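Local coordinates for prolyl 4-hydroxylase (Phytophthora capsici LT1534, PDB 6IUQ), which probably hydroxylates proline residues of protein substrates at an iron(II) centre, consuming 2-oxoglutarate and dioxygen, at residues H115-E118 against L119-L123; Y157-G161 against A162-R166. All blocks are in the same frame, centred on the assembly; numbering follows the deposited sequence.

Contact 1: residues H115-E118 against L119-L123; sequences HSTE and LLQAL
T117 holds the N-cap position of helix 118-126, yet its hydroxyl caps no backbone N-H and is spent on a side chain instead. Q121 NE2 donates to T117 OG1 at 2.8 Å, with the hydroxyl only 9° out of the amide plane. Chi1 of 59° puts OG1 between the backbone N and carbonyl carbon of T117, and from Q121 an extended chain crosses over to meet it. The backbones of the same pair are tied too, Q121 N donating to T117 O at 2.8 Å. E118 follows, its O accepting from A122 N at 3.0 Å in a nearly straight bond. The E118 carboxylate lies alongside the Q121 amide, the planes 57° apart, and a water donates to both E118 OE2 and Q121 OE1. The other carboxylate oxygen is held from the preceding loop: the E118 chain bends at chi2, and S116 OG donates to E118 OE1 at 2.8 Å, which accepts on its anti lone pair, the one facing away from OE2. S116 OG also receives a hydrogen bond from a second water, which in turn accepts from L119 N at 2.9 Å; S116 O is joined in the same way, through a third water, to L120 N. The E118 side chain also rests on helix 17-23, while L119 and L120 pack on L231 of strand 224-232. The arrangement is that of a helix N-terminus where water meets the N-H groups of L119 and L120, with an i to i+4 side-chain bond reinforcing the opening turn.

Contact 2: residues Y157-G161 against A162-R166; sequences YDNPG and APNKR. With FE2 (Fe (II) ion), chain C.
The carboxamide nitrogen of N159 donates to two carbonyls of the returning chain. The stronger bond, to R166 O at 2.8 Å, is nearly straight (173°), and R166 O lies close to the amide plane of N159. The other, from N159 ND2 to N164 O at 3.1 Å, is weak. The loop so bridged runs on from the HxD iron motif of the double-stranded beta-helix fold, leading through a type II' turn, G161 to N164, into strand 166-173. With CG anti to the backbone N (chi1 -173°), the N159 side chain extends across the loop to these carbonyls, while its OD1 accepts weakly from G161 N; OD1 also takes a bond from N237 ND2. N159 and N164 pass alongside one another, running opposite ways, their amide planes 41° apart, and N164 CB comes to 3.2 Å from N159 OD1. N164 turns its own OD1 back on the chain, accepting from R166 N at 2.8 Å to make an Asx turn, and its backbone N closes the beta turn on G161 O. At the phi and psi of G161 a side chain would collide with the carbonyl O of P160. D158 binds the iron through OD1 at 2.4 Å, alongside H156 and H215; its OD2 is held by T169 and W230. W230 also makes a cation-pi contact with R166. R166 secures the backbone of the iron ligand: from the edge of its guanidinium, NH1 donates to D158 O at 3.0 Å.

How the contacts relate
Contact 1 precedes contact 2 in the chain; their centres lie about 21 Å apart and their nearest atoms about 10 Å, with no touch between them. The two are joined through the six-stranded antiparallel sheet. Strand 224-232 meets both: its L231 receives the leucines of helix 118-126, while the neighbouring W230 belongs to the surroundings of contact 2. Adjacent residues of this strand thus link helix 118-126 to the metal side of the fold. Contact 2 supplies one of the three protein ligands of the iron, whereas contact 1 holds none of them and comes no nearer to the metal than 15.2 Å, from L119 CD2 to FE.

Contact 1: residues H115-E118 against L119-L123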
loop_
_atom_site.group_PDB
_atom_site.type_symbol
_atom_site.label_atom_id
_atom_site.label_comp_id
_atom_site.label_asym_id
_atom_site.label_seq_id
_atom_site.Cartn_x
_atom_site.Cartn_y
_atom_site.Cartn_z
ATOM N N HIS A 115 19.341 -3.755 0.807
ATOM C CA HIS A 115 20.024 -4.747 -0.015
ATOM C C HIS A 115 19.456 -6.147 0.133
ATOM O O HIS A 115 19.781 -7.052 -0.633
ATOM C CB HIS A 115 21.521 -4.766 0.333
ATOM C CG HIS A 115 22.283 -3.624 -0.265
ATOM N ND1 HIS A 115 22.799 -2.594 0.490
ATOM C CD2 HIS A 115 22.606 -3.348 -1.553
ATOM C CE1 HIS A 115 23.419 -1.739 -0.307
ATOM N NE2 HIS A 115 23.311 -2.173 -1.549
ATOM N N SER A 116 18.609 -6.339 1.126
ATOM C CA SER A 116 17.995 -7.645 1.310
ATOM C C SER A 116 17.100 -8.024 0.128
ATOM O O SER A 116 16.381 -7.186 -0.423
ATOM C CB SER A 116 17.195 -7.670 2.611
ATOM O OG SER A 116 16.291 -8.749 2.592
ATOM N N THR A 117 17.155 -9.287 -0.274
ATOM C CA THR A 117 16.309 -9.771 -1.360
ATOM C C THR A 117 15.347 -10.861 -0.918
ATOM O O THR A 117 14.785 -11.569 -1.768
ATOM C CB THR A 117 17.135 -10.348 -2.520
ATOM O OG1 THR A 117 17.942 -11.429 -2.033
ATOM C CG2 THR A 117 17.994 -9.280 -3.150
ATOM N N GLU A 118 15.168 -11.012 0.394
ATOM C CA GLU A 118 14.320 -12.082 0.925
ATOM C C GLU A 118 12.890 -11.936 0.413
ATOM O O GLU A 118 12.280 -12.905 -0.051
ATOM C CB GLU A 118 14.353 -12.086 2.453
ATOM C CG GLU A 118 15.408 -13.038 3.025
ATOM C CD GLU A 118 16.827 -12.666 2.600
ATOM O OE1 GLU A 118 17.155 -11.452 2.615
ATOM O OE2 GLU A 118 17.613 -13.580 2.246
ATOM N N LEU A 119 12.383 -10.709 0.453
ATOM C CA LEU A 119 11.046 -10.421 -0.011
ATOM C C LEU A 119 10.908 -10.738 -1.494
ATOM O O LEU A 119 9.981 -11.428 -1.899
ATOM C CB LEU A 119 10.718 -8.959 0.272
ATOM C CG LEU A 119 9.293 -8.438 0.143
ATOM C CD1 LEU A 119 8.273 -9.397 0.783
ATOM C CD2 LEU A 119 9.259 -7.078 0.812
ATOM N N LEU A 120 11.853 -10.247 -2.293
ATOM C CA LEU A 120 11.869 -10.514 -3.724
ATOM C C LEU A 120 11.934 -12.004 -4.008
ATOM O O LEU A 120 11.257 -12.477 -4.904
ATOM C CB LEU A 120 13.052 -9.795 -4.395
ATOM C CG LEU A 120 12.801 -8.329 -4.778
ATOM C CD1 LEU A 120 14.072 -7.630 -5.210
ATOM C CD2 LEU A 120 11.789 -8.274 -5.901
ATOM N N GLN A 121 12.739 -12.742 -3.242
ATOM C CA GLN A 121 12.899 -14.175 -3.476
ATOM C C GLN A 121 11.599 -14.932 -3.192
ATOM O O GLN A 121 11.159 -15.723 -4.011
ATOM C CB GLN A 121 14.032 -14.755 -2.613
ATOM C CG GLN A 121 15.454 -14.461 -3.085
ATOM C CD GLN A 121 16.526 -15.019 -2.130
ATOM O OE1 GLN A 121 16.469 -16.175 -1.706
ATOM N NE2 GLN A 121 17.500 -14.186 -1.789
ATOM N N ALA A 122 10.990 -14.689 -2.031
ATOM C CA ALA A 122 9.760 -15.389 -1.663
ATOM C C ALA A 122 8.683 -15.120 -2.673
ATOM O O ALA A 122 8.071 -16.053 -3.194
ATOM C CB ALA A 122 9.293 -14.989 -0.282
ATOM N N LEU A 123 8.469 -13.846 -2.987
ATOM C CA LEU A 123 7.419 -13.490 -3.942
ATOM C C LEU A 123 7.685 -14.075 -5.330
ATOM O O LEU A 123 6.772 -14.603 -5.949
ATOM C CB LEU A 123 7.254 -11.962 -4.017
ATOM C CG LEU A 123 6.639 -11.376 -2.729
ATOM C CD1 LEU A 123 6.818 -9.865 -2.631
ATOM C CD2 LEU A 123 5.151 -11.777 -2.584
HETATM O O HOH W 1 13.863 -8.493 1.585
HETATM O O HOH W 2 13.533 -7.920 -1.435
HETATM O O HOH W 3 17.819 -16.379 0.987
#

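Contact 2: residues Y157-G161 against A162-R166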
loop_
_atom_site.group_PDB
_atom_site.type_symbol
_atom_site.label_atom_id
_atom_site.label_comp_id
_atom_site.label_asym_id
_atom_site.label_seq_id
_atom_site.Cartn_x
_atom_site.Cartn_y
_atom_site.Cartn_z
ATOM N N TYR A 157 -4.851 4.264 -5.542
ATOM C CA TYR A 157 -4.061 3.058 -5.808
ATOM C C TYR A 157 -2.582 3.462 -5.849
ATOM O O TYR A 157 -2.256 4.525 -6.366
ATOM C CB TYR A 157 -4.498 2.412 -7.130
ATOM C CG TYR A 157 -5.920 1.866 -7.132
ATOM C CD1 TYR A 157 -7.019 2.708 -7.295
ATOM C CD2 TYR A 157 -6.155 0.506 -6.985
ATOM C CE1 TYR A 157 -8.320 2.195 -7.304
ATOM C CE2 TYR A 157 -7.443 -0.008 -6.995
ATOM C CZ TYR A 157 -8.518 0.838 -7.141
ATOM O OH TYR A 157 -9.791 0.319 -7.147
ATOM N N ASP A 158 -1.698 2.636 -5.287
ATOM C CA ASP A 158 -0.255 2.913 -5.299
ATOM C C ASP A 158 0.318 2.966 -6.712
ATOM O O ASP A 158 1.276 3.694 -6.972
ATOM C CB ASP A 158 0.492 1.883 -4.455
ATOM C CG ASP A 158 0.516 2.286 -3.051
ATOM O OD1 ASP A 158 -0.064 3.347 -2.779
ATOM O OD2 ASP A 158 1.125 1.623 -2.215
ATOM N N ASN A 159 -0.287 2.200 -7.618
ATOM C CA ASN A 159 -0.065 2.321 -9.048
ATOM C C ASN A 159 -1.383 2.739 -9.685
ATOM O O ASN A 159 -2.247 1.899 -9.917
ATOM C CB ASN A 159 0.446 0.993 -9.630
ATOM C CG ASN A 159 0.867 1.087 -11.091
ATOM O OD1 ASN A 159 0.427 1.971 -11.839
ATOM N ND2 ASN A 159 1.703 0.137 -11.518
ATOM N N PRO A 160 -1.540 4.043 -9.963
ATOM C CA PRO A 160 -2.765 4.593 -10.582
ATOM C C PRO A 160 -2.849 4.393 -12.095
ATOM O O PRO A 160 -3.882 4.634 -12.701
ATOM C CB PRO A 160 -2.697 6.090 -10.248
ATOM C CG PRO A 160 -1.239 6.373 -9.956
ATOM C CD PRO A 160 -0.585 5.087 -9.536
ATOM N N GLY A 161 -1.772 3.927 -12.673
ATOM C CA GLY A 161 -1.667 3.625 -14.064
ATOM C C GLY A 161 -0.487 4.301 -14.665
ATOM O O GLY A 161 0.469 4.588 -14.025
ATOM N N ALA A 162 -0.589 4.496 -15.960
ATOM C CA ALA A 162 0.333 5.262 -16.805
ATOM C C ALA A 162 1.620 4.635 -16.948
ATOM O O ALA A 162 1.683 3.584 -17.518
ATOM C CB ALA A 162 0.512 6.670 -16.317
ATOM N N PRO A 163 2.629 5.322 -16.450
ATOM C CA PRO A 163 4.003 4.872 -16.445
ATOM C C PRO A 163 4.362 4.227 -15.113
ATOM O O PRO A 163 5.384 3.604 -15.086
ATOM C CB PRO A 163 4.782 6.162 -16.641
ATOM C CG PRO A 163 3.928 7.166 -16.031
ATOM C CD PRO A 163 2.523 6.758 -16.279
ATOM N N ASN A 164 3.565 4.376 -14.060
ATOM C CA ASN A 164 3.899 3.748 -12.790
ATOM C C ASN A 164 4.195 2.253 -12.925
ATOM O O ASN A 164 3.500 1.548 -13.540
ATOM C CB ASN A 164 2.833 4.012 -11.762
ATOM C CG ASN A 164 3.263 3.638 -10.389
ATOM O OD1 ASN A 164 3.514 2.506 -10.101
ATOM N ND2 ASN A 164 3.360 4.602 -9.553
ATOM N N LYS A 165 5.263 1.808 -12.315
ATOM C CA LYS A 165 5.734 0.453 -12.398
ATOM C C LYS A 165 5.498 -0.449 -11.196
ATOM O O LYS A 165 5.793 -1.604 -11.252
ATOM C CB LYS A 165 7.245 0.492 -12.664
ATOM C CG LYS A 165 7.679 1.237 -13.898
ATOM C CD LYS A 165 6.981 0.681 -15.114
ATOM C CE LYS A 165 6.873 -0.815 -15.016
ATOM N NZ LYS A 165 6.138 -1.391 -16.154
ATOM N N ARG A 166 4.941 0.093 -10.138
ATOM C CA ARG A 166 4.731 -0.643 -8.895
ATOM C C ARG A 166 3.747 -1.783 -9.019
ATOM O O ARG A 166 2.672 -1.642 -9.597
ATOM C CB ARG A 166 4.256 0.303 -7.814
ATOM C CG ARG A 166 5.279 1.326 -7.430
ATOM C CD ARG A 166 4.549 2.459 -6.740
ATOM N NE ARG A 166 5.434 3.474 -6.191
ATOM C CZ ARG A 166 5.000 4.593 -5.619
ATOM N NH1 ARG A 166 3.684 4.840 -5.525
ATOM N NH2 ARG A 166 5.884 5.457 -5.130
HETATM FE FE FE2 C . -0.559 4.458 -0.690
#